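Local coordinates for nitrogenase molybdenum-iron protein alpha chain (Clostridium pasteurianum, PDB 4WES), which forms, with the beta chain, the molybdenum-iron component of nitrogenase and carries the iron-molybdenum cofactor at which dinitrogen is reduced to ammonia, at residues G179-A184 / F367-R372; G185-N190 / K391-I396. All coordinates share one frame; numbering follows the deposited sequence. Where two conformers were deposited one is given.

Contact 1: G179-A184 / F367-R372; sequences GVSQSA and FEFAHR. With ICS (iron-sulfur-molybdenum cluster with interstitial carbon), chain F; HCA (3-hydroxy-3-carboxy-adipic acid), chain E.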
loop_
_atom_site.group_PDB
_atom_site.type_symbol
_atom_site.label_atom_id
_atom_site.label_comp_id
_atom_site.label_asym_id
_atom_site.label_seq_id
_atom_site.Cartn_x
_atom_site.Cartn_y
_atom_site.Cartn_z
ATOM N N GLY A 179 -39.780 20.729 11.993
ATOM C CA GLY A 179 -39.458 20.381 13.339
ATOM C C GLY A 179 -38.151 21.029 13.781
ATOM O O GLY A 179 -37.831 22.156 13.387
ATOM N N VAL A 180 -37.422 20.322 14.628
ATOM C CA VAL A 180 -36.247 20.855 15.316
ATOM C C VAL A 180 -35.029 19.934 15.253
ATOM O O VAL A 180 -34.011 20.262 15.845
ATOM C CB VAL A 180 -36.557 21.194 16.792
ATOM C CG1 VAL A 180 -37.630 22.265 16.864
ATOM C CG2 VAL A 180 -37.001 19.994 17.585
ATOM N N SER A 181 -35.165 18.789 14.592
ATOM C CA SER A 181 -34.215 17.715 14.672
ATOM C C SER A 181 -34.630 16.586 13.727
ATOM O O SER A 181 -35.639 16.676 13.016
ATOM C CB SER A 181 -34.182 17.173 16.086
ATOM O OG SER A 181 -35.450 16.565 16.373
ATOM N N GLN A 182 -33.909 15.473 13.838
ATOM C CA GLN A 182 -34.272 14.236 13.144
ATOM C C GLN A 182 -35.655 13.729 13.524
ATOM O O GLN A 182 -36.288 13.000 12.729
ATOM C CB GLN A 182 -33.252 13.145 13.434
ATOM C CG GLN A 182 -31.824 13.386 12.929
ATOM C CD GLN A 182 -30.922 14.020 13.982
ATOM O OE1 GLN A 182 -31.277 15.019 14.577
ATOM N NE2 GLN A 182 -29.731 13.485 14.145
ATOM N N SER A 183 -36.104 14.027 14.735
ATOM C CA SER A 183 -37.357 13.482 15.223
ATOM C C SER A 183 -38.545 13.718 14.280
ATOM O O SER A 183 -39.343 12.795 14.056
ATOM C CB SER A 183 -37.664 14.019 16.616
ATOM O OG SER A 183 -38.946 13.604 17.021
ATOM N N ALA A 184 -38.691 14.946 13.782
ATOM C CA ALA A 184 -39.824 15.216 12.888
ATOM C C ALA A 184 -39.834 14.258 11.700
ATOM O O ALA A 184 -40.897 13.866 11.195
ATOM C CB ALA A 184 -39.805 16.660 12.448
ATOM N N PHE A 367 -29.746 12.900 25.232
ATOM C CA PHE A 367 -30.136 12.666 23.867
ATOM C C PHE A 367 -30.088 13.934 23.060
ATOM O O PHE A 367 -30.370 15.029 23.575
ATOM C CB PHE A 367 -31.572 12.159 23.824
ATOM C CG PHE A 367 -31.806 10.793 24.408
ATOM C CD1 PHE A 367 -31.227 9.646 23.865
ATOM C CD2 PHE A 367 -32.684 10.638 25.487
ATOM C CE1 PHE A 367 -31.526 8.385 24.365
ATOM C CE2 PHE A 367 -32.991 9.364 25.967
ATOM C CZ PHE A 367 -32.402 8.253 25.413
ATOM N N GLU A 368 -29.784 13.795 21.766
ATOM C CA GLU A 368 -29.903 14.914 20.834
ATOM C C GLU A 368 -31.334 15.407 20.733
ATOM O O GLU A 368 -31.548 16.628 20.707
ATOM C CB GLU A 368 -29.420 14.533 19.438
ATOM C CG GLU A 368 -27.948 14.198 19.265
ATOM C CD GLU A 368 -27.575 13.854 17.832
ATOM O OE1 GLU A 368 -26.450 13.263 17.662
ATOM O OE2 GLU A 368 -28.330 14.161 16.883
ATOM N N PHE A 369 -32.286 14.490 20.558
ATOM C CA PHE A 369 -33.600 14.906 20.036
ATOM C C PHE A 369 -34.769 14.121 20.609
ATOM O O PHE A 369 -35.893 14.229 20.117
ATOM C CB PHE A 369 -33.592 14.802 18.484
ATOM C CG PHE A 369 -33.177 13.447 17.973
ATOM C CD1 PHE A 369 -33.983 12.324 18.133
ATOM C CD2 PHE A 369 -31.954 13.299 17.358
ATOM C CE1 PHE A 369 -33.549 11.095 17.766
ATOM C CE2 PHE A 369 -31.526 12.047 16.947
ATOM C CZ PHE A 369 -32.300 10.947 17.184
ATOM N N ALA A 370 -34.524 13.322 21.648
ATOM C CA ALA A 370 -35.602 12.594 22.289
ATOM C C ALA A 370 -36.604 13.575 22.893
ATOM O O ALA A 370 -36.321 14.751 23.107
ATOM C CB ALA A 370 -35.052 11.681 23.373
ATOM N N HIS A 371 -37.779 13.052 23.221
ATOM C CA HIS A 371 -38.835 13.843 23.787
ATOM C C HIS A 371 -38.915 13.570 25.298
ATOM O O HIS A 371 -38.268 12.647 25.806
ATOM C CB HIS A 371 -40.187 13.558 23.113
ATOM C CG HIS A 371 -40.205 13.797 21.635
ATOM N ND1 HIS A 371 -41.379 13.734 20.920
ATOM C CD2 HIS A 371 -39.228 13.995 20.718
ATOM C CE1 HIS A 371 -41.122 13.914 19.637
ATOM N NE2 HIS A 371 -39.827 14.073 19.479
ATOM N N ARG A 372 -39.763 14.324 26.009
ATOM C CA ARG A 372 -39.857 14.132 27.455
ATOM C C ARG A 372 -40.212 12.694 27.807
ATOM O O ARG A 372 -39.741 12.187 28.829
ATOM C CB ARG A 372 -40.870 15.094 28.069
ATOM C CG ARG A 372 -40.339 16.514 28.244
ATOM C CD ARG A 372 -41.349 17.395 28.953
ATOM N NE ARG A 372 -41.656 16.868 30.274
ATOM C CZ ARG A 372 -42.863 16.829 30.793
ATOM N NH1 ARG A 372 -43.881 17.441 30.209
ATOM N NH2 ARG A 372 -43.038 16.195 31.933
HETATM FE FE1 ICS F . -33.726 5.259 17.070
HETATM MO MO1 ICS F . -27.677 7.879 14.845
HETATM FE FE2 ICS F . -32.598 7.241 15.702
HETATM FE FE3 ICS F . -31.592 4.770 15.538
HETATM FE FE4 ICS F . -31.383 6.154 17.797
HETATM FE FE5 ICS F . -29.148 7.156 16.982
HETATM FE FE6 ICS F . -30.345 8.178 14.872
HETATM FE FE7 ICS F . -29.348 5.790 14.743
HETATM C CX ICS F . -30.754 6.539 15.989
HETATM S S1A ICS F . -33.319 7.393 17.840
HETATM S S1B ICS F . -28.953 9.273 16.224
HETATM S S2A ICS F . -33.663 5.439 14.821
HETATM S S2B ICS F . -32.302 9.037 14.422
HETATM S S3A ICS F . -29.695 6.745 19.130
HETATM S S3B ICS F . -29.236 7.350 13.134
HETATM S S4A ICS F . -31.918 3.930 17.619
HETATM S S4B ICS F . -27.557 5.879 16.056
HETATM S S5A ICS F . -30.117 3.808 14.163
HETATM C C1 HCA E . -28.057 11.104 11.494
HETATM C C2 HCA E . -27.260 9.816 11.268
HETATM C C3 HCA E . -26.371 9.420 12.445
HETATM C C4 HCA E . -25.056 10.221 12.483
HETATM C C5 HCA E . -24.124 9.570 13.520
HETATM C C6 HCA E . -22.994 10.370 14.095
HETATM C C7 HCA E . -26.011 7.938 12.315
HETATM O O1 HCA E . -28.293 11.479 12.651
HETATM O O2 HCA E . -28.471 11.719 10.498
HETATM O O3 HCA E . -21.887 9.778 14.287
HETATM O O4 HCA E . -23.179 11.574 14.381
HETATM O O5 HCA E . -26.224 7.207 13.308
HETATM O O6 HCA E . -25.477 7.544 11.269
HETATM O O7 HCA E . -27.049 9.636 13.673
HETATM O O HOH W 1 -36.336 16.658 18.856
#
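Part of the wall around the iron-molybdenum cofactor and its homocitrate is formed by the capped start of helix 182-196 and the loop after strand 361-367, where Gln-182 meets Phe-369. Gln-182 lays its CB over one face of the Phe-369 ring, a CH-pi contact with CB 4.3 Å from the ring centroid and displaced toward the rim. Beyond CG the glutamine chain bends (chi2 94°), which carries the amide past the CD2-CE2 side of the ring, its plane turned 56° from that of the phenyl group. There Gln-182 NE2 is shared between two acceptors: it donates to Glu-368 OE2 at 3.1 Å, somewhat out of the amide plane, and to O1 of homocitrate at 2.9 Å. OE1 accepts from the backbone N of Gly-52, so both ends of the amide are engaged, consistent with a single orientation of the amide. Homocitrate in turn chelates molybdenum through O5 and O7, which makes Gln-182 a second-shell residue of the metal. The far end of the Phe-369 ring reaches the cluster, CZ lying 3.4 Å from the sulfide S2B. At the CB end of the same phenylalanine, Ser-181 is the N-cap of the helix: its OG accepts from the N of Ser-183 and also hydrogen-bonds a water that donates to Phe-369 O, tying the cap to the loop backbone. The same Ser-181 OG rests 3.3 Å from Phe-369 CB. Two residues further, Ser-183 holds OG anti to its backbone N (chi1 174°), directing it at the ring edge of His-371, where OG and NE2 form a short hydrogen bond of 2.7 Å. Arg-264 and Tyr-268 of helix 263-277 pack against both partners of this bond.

Contact 2: G185-N190 / K391-I396; sequences GHHIAN and KNIPEI. With ICS (iron-sulfur-molybdenum cluster with interstitial carbon), chain F.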
loop_
_atom_site.group_PDB
_atom_site.type_symbol
_atom_site.label_atom_id
_atom_site.label_comp_id
_atom_site.label_asym_id
_atom_site.label_seq_id
_atom_site.Cartn_x
_atom_site.Cartn_y
_atom_site.Cartn_z
ATOM N N GLY A 185 -38.641 13.936 11.208
ATOM C CA GLY A 185 -38.540 13.004 10.098
ATOM C C GLY A 185 -39.037 11.600 10.425
ATOM O O GLY A 185 -39.640 10.948 9.589
ATOM N N HIS A 186 -38.794 11.140 11.649
ATOM C CA HIS A 186 -39.356 9.866 12.055
ATOM C C HIS A 186 -40.871 9.910 11.941
ATOM O O HIS A 186 -41.513 8.989 11.416
ATOM C CB HIS A 186 -39.078 9.544 13.520
ATOM C CG HIS A 186 -37.642 9.510 13.925
ATOM N ND1 HIS A 186 -37.280 9.721 15.242
ATOM C CD2 HIS A 186 -36.510 9.292 13.220
ATOM C CE1 HIS A 186 -35.971 9.595 15.320
ATOM N NE2 HIS A 186 -35.479 9.361 14.121
ATOM N N HIS A 187 -41.453 10.989 12.469
ATOM C CA HIS A 187 -42.918 11.085 12.523
ATOM C C HIS A 187 -43.486 11.111 11.091
ATOM O O HIS A 187 -44.457 10.426 10.769
ATOM C CB HIS A 187 -43.291 12.321 13.314
ATOM C CG HIS A 187 -44.724 12.381 13.721
ATOM N ND1 HIS A 187 -45.153 13.214 14.718
ATOM C CD2 HIS A 187 -45.806 11.691 13.317
ATOM C CE1 HIS A 187 -46.449 13.063 14.908
ATOM N NE2 HIS A 187 -46.867 12.147 14.060
ATOM N N ILE A 188 -42.872 11.916 10.233
ATOM C CA ILE A 188 -43.292 12.033 8.847
ATOM C C ILE A 188 -43.181 10.673 8.154
ATOM O O ILE A 188 -44.101 10.256 7.405
ATOM C CB ILE A 188 -42.440 13.113 8.138
ATOM C CG1 ILE A 188 -42.803 14.501 8.687
ATOM C CG2 ILE A 188 -42.652 13.085 6.620
ATOM C CD1 ILE A 188 -41.762 15.579 8.436
ATOM N N ALA A 189 -42.106 9.930 8.372
ATOM C CA ALA A 189 -41.977 8.617 7.785
ATOM C C ALA A 189 -43.061 7.686 8.300
ATOM O O ALA A 189 -43.675 6.930 7.521
ATOM C CB ALA A 189 -40.602 8.029 8.059
ATOM N N ASN A 190 -43.267 7.675 9.614
ATOM C CA ASN A 190 -44.231 6.749 10.197
ATOM C C ASN A 190 -45.629 6.955 9.638
ATOM O O ASN A 190 -46.367 5.996 9.440
ATOM C CB ASN A 190 -44.302 6.881 11.731
ATOM C CG ASN A 190 -43.230 6.081 12.502
ATOM O OD1 ASN A 190 -43.578 5.316 13.383
ATOM N ND2 ASN A 190 -41.958 6.263 12.164
ATOM N N LYS A 391 -45.356 22.179 15.688
ATOM C CA LYS A 391 -46.800 22.082 15.655
ATOM C C LYS A 391 -47.348 21.688 14.305
ATOM O O LYS A 391 -48.452 21.122 14.237
ATOM C CB LYS A 391 -47.460 23.375 16.142
ATOM C CG LYS A 391 -47.312 24.580 15.241
ATOM C CD LYS A 391 -48.103 25.766 15.802
ATOM C CE LYS A 391 -47.612 27.094 15.246
ATOM N NZ LYS A 391 -47.583 27.093 13.759
ATOM N N ASN A 392 -46.608 21.971 13.236
ATOM C CA ASN A 392 -47.087 21.655 11.891
ATOM C C ASN A 392 -46.693 20.274 11.374
ATOM O O ASN A 392 -46.985 19.919 10.224
ATOM C CB ASN A 392 -46.651 22.739 10.925
ATOM C CG ASN A 392 -47.317 24.082 11.228
ATOM O OD1 ASN A 392 -48.453 24.132 11.700
ATOM N ND2 ASN A 392 -46.613 25.171 10.965
ATOM N N ILE A 393 -46.026 19.486 12.202
ATOM C CA ILE A 393 -45.783 18.071 11.844
ATOM C C ILE A 393 -47.135 17.369 11.879
ATOM O O ILE A 393 -47.781 17.382 12.896
ATOM C CB ILE A 393 -44.771 17.410 12.800
ATOM C CG1 ILE A 393 -43.440 18.177 12.790
ATOM C CG2 ILE A 393 -44.600 15.950 12.446
ATOM C CD1 ILE A 393 -42.860 18.399 11.414
ATOM N N PRO A 394 -47.561 16.755 10.755
ATOM C CA PRO A 394 -48.920 16.216 10.742
ATOM C C PRO A 394 -49.153 15.065 11.723
ATOM O O PRO A 394 -48.295 14.201 11.906
ATOM C CB PRO A 394 -49.075 15.700 9.301
ATOM C CG PRO A 394 -48.173 16.567 8.510
ATOM C CD PRO A 394 -46.976 16.731 9.406
ATOM N N GLU A 395 -50.340 15.069 12.302
ATOM C CA GLU A 395 -50.829 13.994 13.138
ATOM C C GLU A 395 -51.912 13.237 12.387
ATOM O O GLU A 395 -52.872 13.831 11.895
ATOM C CB GLU A 395 -51.452 14.568 14.401
ATOM C CG GLU A 395 -50.513 15.310 15.321
ATOM C CD GLU A 395 -49.497 14.392 15.980
ATOM O OE1 GLU A 395 -48.490 14.926 16.489
ATOM O OE2 GLU A 395 -49.717 13.156 15.987
ATOM N N ILE A 396 -51.764 11.932 12.314
ATOM C CA ILE A 396 -52.836 11.182 11.730
ATOM C C ILE A 396 -53.484 10.311 12.779
ATOM O O ILE A 396 -52.908 9.986 13.827
ATOM C CB ILE A 396 -52.402 10.372 10.515
ATOM C CG1 ILE A 396 -51.510 9.218 10.967
ATOM C CG2 ILE A 396 -51.724 11.287 9.487
ATOM C CD1 ILE A 396 -51.257 8.177 9.898
HETATM FE FE1 ICS F . -33.726 5.259 17.070
HETATM MO MO1 ICS F . -27.677 7.879 14.845
HETATM FE FE2 ICS F . -32.598 7.241 15.702
HETATM FE FE3 ICS F . -31.592 4.770 15.538
HETATM FE FE4 ICS F . -31.383 6.154 17.797
HETATM FE FE5 ICS F . -29.148 7.156 16.982
HETATM FE FE6 ICS F . -30.345 8.178 14.872
HETATM FE FE7 ICS F . -29.348 5.790 14.743
HETATM C CX ICS F . -30.754 6.539 15.989
HETATM S S1A ICS F . -33.319 7.393 17.840
HETATM S S1B ICS F . -28.953 9.273 16.224
HETATM S S2A ICS F . -33.663 5.439 14.821
HETATM S S2B ICS F . -32.302 9.037 14.422
HETATM S S3A ICS F . -29.695 6.745 19.130
HETATM S S3B ICS F . -29.236 7.350 13.134
HETATM S S4A ICS F . -31.918 3.930 17.619
HETATM S S4B ICS F . -27.557 5.879 16.056
HETATM S S5A ICS F . -30.117 3.808 14.163
HETATM O O HOH W 2 -49.261 10.871 13.410
#
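His-187 projects from helix 182-196 against the loop residues Ile-393, Pro-394 and Glu-395; its inner atoms meet Ile-393 and its outer ones Pro-394 and Glu-395. His-187 CB starts the contact 4.0 Å from the CG2 methyl of Ile-393. With CG anti to the backbone N (chi1 -167°), the imidazole reaches away from the helix across that same methyl, Ile-393 CG2, which comes closest at His-187 ND1, 3.6 Å away. At the ring edge, His-187 CE1 lies 3.2 Å from Glu-395 OE1, in the ring plane, with the ring and carboxylate planes 64° apart; the glutamate reaches back to it through a bend at chi2. His-187 NE2, at the tip, has Pro-394 O 3.3 Å away over a ring face, a poor angle for a hydrogen bond. That carbonyl instead accepts from the side chain of Asn-191. His-187 NE2 finds its polar partner in a water lying 2.8 Å away in the ring plane, and this water accepts from the N of Ile-396 and donates weakly to Glu-395 OE2. The nearby carboxylate would be expected to favour a positively charged imidazole, and Tyr-268 of helix 263-277 stacks on the ring.

The loop thus lies along the outward side of a helix whose other side faces the iron-molybdenum cofactor: one residue before His-187, His-186 brings NE2 within 3.2 Å of the cluster sulfide S2B, edge on and in the ring plane. Deeper between helix and loop, the CD1 methyls of Ile-188 and Ile-393 touch at 4.2 Å. Asn-190 joins its own turn to helix 263-277: ND2 donates to His-186 O from above the carbonyl plane and to Ser-265 O, while OD1 accepts from the N of Ile-269.

How the contacts relate
Both contacts draw on helix 182-196, contact 1 at its capped start and contact 2 on the next turns, with centres about 12 Å apart. Along the chain the segments alternate: 179-184, 185-190, 367-372 and then 391-396, so one continuous run of chain, a cap followed by helix, is met by two later loops. The contacts also touch directly, Ala-184 CB packing on Ile-393 CD1 at 3.7 Å and Phe-369 CE1 on His-186 CE1 at 3.8 Å. The principle illustrated is that a single helix can link a metallocluster pocket to more peripheral parts of the fold: its start and His-186 border the cofactor, while contact 2 extends toward the protein surface.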